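Local coordinates for protein putative glucoamylase (PDB 4GL3) that probably acts as a glycoside hydrolase of the glucoamylase type, built on a helical six-hairpin fold, at residues D270-E273 with Q274-H278; G247-F250 with F251-Y254. All coordinates share one frame; numbering follows the deposited sequence.

Contact 1. Residues D270-E273 with Q274-H278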
ATOM      1  N   ASP A 270       7.572  12.265 -14.312  1.00 35.10           N
ATOM      2  CA  ASP A 270       6.321  11.729 -14.860  1.00 36.06           C
ATOM      3  C   ASP A 270       6.100  10.407 -14.154  1.00 35.35           C
ATOM      4  O   ASP A 270       6.839   9.438 -14.367  1.00 30.63           O
ATOM      5  CB  ASP A 270       6.467  11.559 -16.367  1.00 40.45           C
ATOM      6  CG  ASP A 270       5.301  10.835 -17.015  1.00 40.42           C
ATOM      7  OD1 ASP A 270       4.519  10.144 -16.353  1.00 45.16           O
ATOM      8  OD2 ASP A 270       5.197  10.947 -18.231  1.00 47.20           O
ATOM      9  N   TYR A 271       5.101  10.374 -13.285  1.00 32.44           N
ATOM     10  CA  TYR A 271       4.945   9.234 -12.386  1.00 31.22           C
ATOM     11  C   TYR A 271       4.450   7.994 -13.091  1.00 32.93           C
ATOM     12  O   TYR A 271       4.743   6.884 -12.654  1.00 30.74           O
ATOM     13  CB  TYR A 271       4.117   9.582 -11.157  1.00 31.52           C
ATOM     14  CG  TYR A 271       4.946  10.473 -10.257  1.00 30.20           C
ATOM     15  CD1 TYR A 271       5.912   9.937  -9.421  1.00 30.97           C
ATOM     16  CD2 TYR A 271       4.846  11.865 -10.327  1.00 30.13           C
ATOM     17  CE1 TYR A 271       6.741  10.752  -8.652  1.00 29.22           C
ATOM     18  CE2 TYR A 271       5.659  12.683  -9.544  1.00 29.76           C
ATOM     19  CZ  TYR A 271       6.613  12.119  -8.718  1.00 26.71           C
ATOM     20  OH  TYR A 271       7.442  12.935  -7.966  1.00 34.15           O
ATOM     21  N   GLU A 272       3.749   8.163 -14.202  1.00 35.93           N
ATOM     22  CA  GLU A 272       3.355   7.014 -14.994  1.00 34.36           C
ATOM     23  C   GLU A 272       4.601   6.311 -15.574  1.00 32.73           C
ATOM     24  O   GLU A 272       4.686   5.075 -15.575  1.00 31.85           O
ATOM     25  CB  GLU A 272       2.423   7.432 -16.131  1.00 38.30           C
ATOM     26  CG  GLU A 272       1.821   6.250 -16.877  1.00 38.45           C
ATOM     27  CD  GLU A 272       0.726   6.675 -17.871  1.00 45.20           C
ATOM     28  OE1 GLU A 272       0.420   7.892 -18.002  1.00 46.20           O
ATOM     29  OE2 GLU A 272       0.177   5.779 -18.513  1.00 53.59           O
ATOM     30  N   GLU A 273       5.528   7.100 -16.096  1.00 32.34           N
ATOM     31  CA  GLU A 273       6.809   6.588 -16.563  1.00 33.55           C
ATOM     32  C   GLU A 273       7.557   5.893 -15.410  1.00 32.36           C
ATOM     33  O   GLU A 273       8.107   4.816 -15.592  1.00 32.39           O
ATOM     34  CB  GLU A 273       7.668   7.721 -17.125  1.00 38.30           C
ATOM     35  CG  GLU A 273       8.905   7.236 -17.860  1.00 45.10           C
ATOM     36  CD  GLU A 273       9.920   8.345 -18.219  1.00 57.60           C
ATOM     37  OE1 GLU A 273       9.744   9.543 -17.855  1.00 46.50           O
ATOM     38  OE2 GLU A 273      10.935   8.001 -18.876  1.00 55.86           O
ATOM     39  N   GLN A 274       7.564   6.497 -14.221  1.00 30.38           N
ATOM     40  CA  GLN A 274       8.271   5.924 -13.082  1.00 28.55           C
ATOM     41  C   GLN A 274       7.753   4.505 -12.789  1.00 31.11           C
ATOM     42  O   GLN A 274       8.560   3.567 -12.583  1.00 30.66           O
ATOM     43  CB  GLN A 274       8.112   6.797 -11.815  1.00 28.99           C
ATOM     44  CG  GLN A 274       8.725   6.190 -10.530  1.00 27.60           C
ATOM     45  CD  GLN A 274      10.248   6.044 -10.578  1.00 32.01           C
ATOM     46  OE1 GLN A 274      10.918   6.678 -11.409  1.00 29.64           O
ATOM     47  NE2 GLN A 274      10.809   5.228  -9.664  1.00 26.09           N
HETATM   48  N   MSE A 275       6.421   4.356 -12.738  1.00 28.16           N
HETATM   49  CA  MSE A 275       5.822   3.090 -12.270  1.00 29.48           C
HETATM   50  C   MSE A 275       6.075   1.997 -13.326  1.00 29.96           C
HETATM   51  O   MSE A 275       6.430   0.860 -12.983  1.00 31.36           O
HETATM   52  CB  MSE A 275       4.328   3.206 -11.993  1.00 31.80           C
HETATM   53  CG  MSE A 275       3.918   4.218 -10.975  1.00 31.12           C
HETATM   54 SE   MSE A 275       5.033   4.247  -9.424  0.75 27.46          SE
HETATM   55  CE  MSE A 275       5.147   6.182  -9.170  1.00 25.44           C
ATOM     56  N   LYS A 276       5.934   2.358 -14.597  1.00 31.36           N
ATOM     57  CA  LYS A 276       6.228   1.445 -15.694  1.00 33.78           C
ATOM     58  C   LYS A 276       7.690   1.057 -15.745  1.00 35.01           C
ATOM     59  O   LYS A 276       8.002  -0.114 -15.878  1.00 34.35           O
ATOM     60  CB  LYS A 276       5.802   2.027 -17.048  1.00 39.30           C
ATOM     61  CG  LYS A 276       4.293   2.175 -17.137  1.00 52.56           C
ATOM     62  CD  LYS A 276       3.773   2.469 -18.549  1.00 61.13           C
ATOM     63  CE  LYS A 276       2.243   2.347 -18.559  1.00 59.07           C
ATOM     64  NZ  LYS A 276       1.627   3.325 -19.493  1.00 69.28           N
ATOM     65  N   ALA A 277       8.583   2.038 -15.635  1.00 32.97           N
ATOM     66  CA  ALA A 277      10.034   1.789 -15.682  1.00 32.90           C
ATOM     67  C   ALA A 277      10.436   0.855 -14.557  1.00 31.03           C
ATOM     68  O   ALA A 277      11.119  -0.132 -14.782  1.00 30.58           O
ATOM     69  CB  ALA A 277      10.848   3.104 -15.612  1.00 29.70           C
ATOM     70  N   HIS A 278      10.021   1.164 -13.342  1.00 30.15           N
ATOM     71  CA  HIS A 278      10.390   0.332 -12.204  1.00 30.45           C
ATOM     72  C   HIS A 278       9.886  -1.108 -12.363  1.00 31.08           C
ATOM     73  O   HIS A 278      10.627  -2.070 -12.130  1.00 27.16           O
ATOM     74  CB  HIS A 278       9.857   0.944 -10.936  1.00 27.99           C
ATOM     75  CG  HIS A 278      10.390   0.327  -9.679  1.00 28.28           C
ATOM     76  ND1 HIS A 278      10.066   0.821  -8.433  1.00 28.28           N
ATOM     77  CD2 HIS A 278      11.215  -0.731  -9.465  1.00 28.91           C
ATOM     78  CE1 HIS A 278      10.660   0.088  -7.507  1.00 27.70           C
ATOM     79  NE2 HIS A 278      11.364  -0.857  -8.103  1.00 29.05           N
TER
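Backbone N-H groups of Q274, M275, K276 and A277 bond to the carbonyls of D270, Y271, E272 and E273, the i to i+4 pattern of an alpha-helix in its first turns. The span from A277 N to E273 O is 2.8 Å; that from Q274 N to D270 O is 3.0 Å. D270 stands just ahead of the helix as its N-cap: OD1 takes the E273 N-H at 3.2 Å from above the carboxylate plane, nearly straight at 169°, and more weakly that of E272. The extended chain of E272 runs alongside K276, both pointing the same way, and E272 OE2 forms a salt bridge with K276 NZ at 3.0 Å, met on its anti side, somewhat out of the carboxylate plane. E272 OE1 is held separately by the backbone N of G263. M275, a selenomethionine, bends at both chi2 and chi3 (139°), which brings its methyl CE to the edge of the Y271 ring, 3.8 Å from Y271 CD1. The Y271 hydroxyl is bonded to D266, while Q274 OE1 accepts from L239 N on strand 235-239. This is a capped helix start, with an i to i+4 salt bridge, at the opening of helix 271-288.

Contact 2. Residues G247-F250 with F251-Y254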
ATOM      1  N   GLY A 247      14.497  -0.296  -6.172  1.00 31.37           N
ATOM      2  CA  GLY A 247      14.136  -0.862  -4.893  1.00 28.48           C
ATOM      3  C   GLY A 247      13.116  -1.990  -5.032  1.00 28.96           C
ATOM      4  O   GLY A 247      12.761  -2.411  -6.132  1.00 28.84           O
ATOM      5  N   PRO A 248      12.656  -2.497  -3.901  1.00 27.54           N
ATOM      6  CA  PRO A 248      11.520  -3.432  -3.868  1.00 28.24           C
ATOM      7  C   PRO A 248      10.300  -2.861  -4.623  1.00 27.63           C
ATOM      8  O   PRO A 248       9.989  -1.633  -4.537  1.00 25.54           O
ATOM      9  CB  PRO A 248      11.203  -3.572  -2.381  1.00 29.35           C
ATOM     10  CG  PRO A 248      12.339  -2.912  -1.633  1.00 38.15           C
ATOM     11  CD  PRO A 248      13.028  -1.971  -2.571  1.00 28.04           C
ATOM     12  N   LEU A 249       9.621  -3.726  -5.377  1.00 28.04           N
ATOM     13  CA  LEU A 249       8.561  -3.264  -6.312  1.00 26.71           C
ATOM     14  C   LEU A 249       7.354  -2.656  -5.591  1.00 28.53           C
ATOM     15  O   LEU A 249       6.622  -1.877  -6.205  1.00 27.27           O
ATOM     16  CB  LEU A 249       8.165  -4.342  -7.347  1.00 27.95           C
ATOM     17  CG  LEU A 249       7.418  -3.868  -8.609  1.00 31.25           C
ATOM     18  CD1 LEU A 249       8.074  -2.666  -9.333  1.00 27.11           C
ATOM     19  CD2 LEU A 249       7.245  -5.040  -9.552  1.00 30.22           C
ATOM     20  N   PHE A 250       7.161  -2.948  -4.292  1.00 25.56           N
ATOM     21  CA  PHE A 250       6.021  -2.351  -3.589  1.00 25.46           C
ATOM     22  C   PHE A 250       6.084  -0.813  -3.493  1.00 25.78           C
ATOM     23  O   PHE A 250       5.080  -0.182  -3.168  1.00 23.44           O
ATOM     24  CB  PHE A 250       5.784  -2.961  -2.185  1.00 27.80           C
ATOM     25  CG  PHE A 250       6.650  -2.350  -1.074  1.00 25.52           C
ATOM     26  CD1 PHE A 250       7.950  -2.818  -0.856  1.00 28.51           C
ATOM     27  CD2 PHE A 250       6.168  -1.326  -0.269  1.00 26.00           C
ATOM     28  CE1 PHE A 250       8.747  -2.301   0.179  1.00 28.71           C
ATOM     29  CE2 PHE A 250       6.959  -0.811   0.785  1.00 25.69           C
ATOM     30  CZ  PHE A 250       8.246  -1.284   0.986  1.00 24.04           C
ATOM     31  N   PHE A 251       7.251  -0.214  -3.741  1.00 23.29           N
ATOM     32  CA  PHE A 251       7.330   1.231  -3.829  1.00 27.11           C
ATOM     33  C   PHE A 251       6.356   1.805  -4.910  1.00 28.92           C
ATOM     34  O   PHE A 251       5.939   2.945  -4.794  1.00 27.66           O
ATOM     35  CB  PHE A 251       8.753   1.711  -4.156  1.00 28.56           C
ATOM     36  CG  PHE A 251       9.803   1.505  -3.051  1.00 28.77           C
ATOM     37  CD1 PHE A 251       9.492   0.982  -1.806  1.00 26.53           C
ATOM     38  CD2 PHE A 251      11.142   1.856  -3.311  1.00 27.21           C
ATOM     39  CE1 PHE A 251      10.475   0.832  -0.830  1.00 23.49           C
ATOM     40  CE2 PHE A 251      12.120   1.705  -2.356  1.00 30.15           C
ATOM     41  CZ  PHE A 251      11.776   1.222  -1.096  1.00 27.41           C
ATOM     42  N   THR A 252       5.986   1.012  -5.922  1.00 26.75           N
ATOM     43  CA  THR A 252       5.010   1.456  -6.967  1.00 26.36           C
ATOM     44  C   THR A 252       3.559   1.152  -6.594  1.00 26.18           C
ATOM     45  O   THR A 252       2.653   1.408  -7.390  1.00 27.37           O
ATOM     46  CB  THR A 252       5.319   0.810  -8.330  1.00 28.82           C
ATOM     47  OG1 THR A 252       5.009  -0.598  -8.271  1.00 26.67           O
ATOM     48  CG2 THR A 252       6.797   1.051  -8.687  1.00 28.72           C
ATOM     49  N   HIS A 253       3.333   0.626  -5.377  1.00 23.20           N
ATOM     50  CA  HIS A 253       2.018   0.206  -4.950  1.00 25.51           C
ATOM     51  C   HIS A 253       1.421   1.039  -3.802  1.00 28.12           C
ATOM     52  O   HIS A 253       0.307   1.465  -3.893  1.00 27.49           O
ATOM     53  CB  HIS A 253       1.998  -1.278  -4.516  1.00 25.79           C
ATOM     54  CG  HIS A 253       2.538  -2.203  -5.538  1.00 28.33           C
ATOM     55  ND1 HIS A 253       3.160  -3.383  -5.198  1.00 26.66           N
ATOM     56  CD2 HIS A 253       2.637  -2.083  -6.884  1.00 27.87           C
ATOM     57  CE1 HIS A 253       3.594  -3.968  -6.308  1.00 34.50           C
ATOM     58  NE2 HIS A 253       3.275  -3.211  -7.345  1.00 28.41           N
ATOM     59  N   TYR A 254       2.110   1.197  -2.684  1.00 24.13           N
ATOM     60  CA  TYR A 254       1.381   1.634  -1.470  1.00 23.23           C
ATOM     61  C   TYR A 254       0.759   3.057  -1.519  1.00 24.70           C
ATOM     62  O   TYR A 254      -0.341   3.264  -1.030  1.00 23.94           O
ATOM     63  CB  TYR A 254       2.238   1.490  -0.196  1.00 26.06           C
ATOM     64  CG  TYR A 254       2.611   0.109   0.273  1.00 22.18           C
ATOM     65  CD1 TYR A 254       2.242  -1.029  -0.421  1.00 25.81           C
ATOM     66  CD2 TYR A 254       3.359  -0.051   1.445  1.00 25.16           C
ATOM     67  CE1 TYR A 254       2.632  -2.292   0.014  1.00 23.75           C
ATOM     68  CE2 TYR A 254       3.740  -1.293   1.888  1.00 26.73           C
ATOM     69  CZ  TYR A 254       3.372  -2.424   1.175  1.00 25.35           C
ATOM     70  OH  TYR A 254       3.781  -3.691   1.598  1.00 23.28           O
TER
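The ring of F250 receives the edge of F251 over one face, a T-shaped pair with centroids 5.0 Å apart and planes at 69°. Y254 meets F250 obliquely, planes at 47°, with F250 CD2 pressed over the Y254 face, 3.2 Å from Y254 CE2. F251 in turn carries P248 CD over a face in a CH-pi contact, 4.0 Å from the F251 centroid. The imidazole of H253 has L249 O above its centre, while its NE2 is bonded to S332. F250 CG stands between the backbone N and the carbonyl carbon (chi1 84°), which swings the ring between F251 and Y254 in an aromatic cluster. Successive tight turns underlie the cluster: F251 N bonds to P248 O, T252 N to L249 O and H253 N to F250 O, each an i to i+3 bond with its donor well above the carbonyl plane. L249 O has a second donor, T252 OG1 at 2.9 Å, approaching nearly along the C=O axis. The backbone angles of G247 call for glycine, and its CA lies 4.1 Å from F251 CE2. Beyond the segment, F59 and F129 meet the Y254 ring, and E195 touches both F250 and F251.

Overall arrangement
The two contacts lie in series along the chain, 247-254 first and 270-278 after it, with centres about 11 Å apart, and they touch directly. H278 NE2 of contact 1 probably bonds to G247 O of contact 2 at 2.9 Å, tying the helix to the start of the turns. On the same imidazole, H278 ND1 lies 3.3 Å from T252 CG2, and farther along the interface M275 SE packs 3.6 Å from T252 CB. Contact 2 is the deeper, its centre about 8 Å from that of the chain, against 17 Å for contact 1, which sits against strand 235-239. A bound Tris molecule, probably from the crystallisation liquor, comes within about 3 Å of the F250 side chain; it may mark a pocket beside the aromatic cluster.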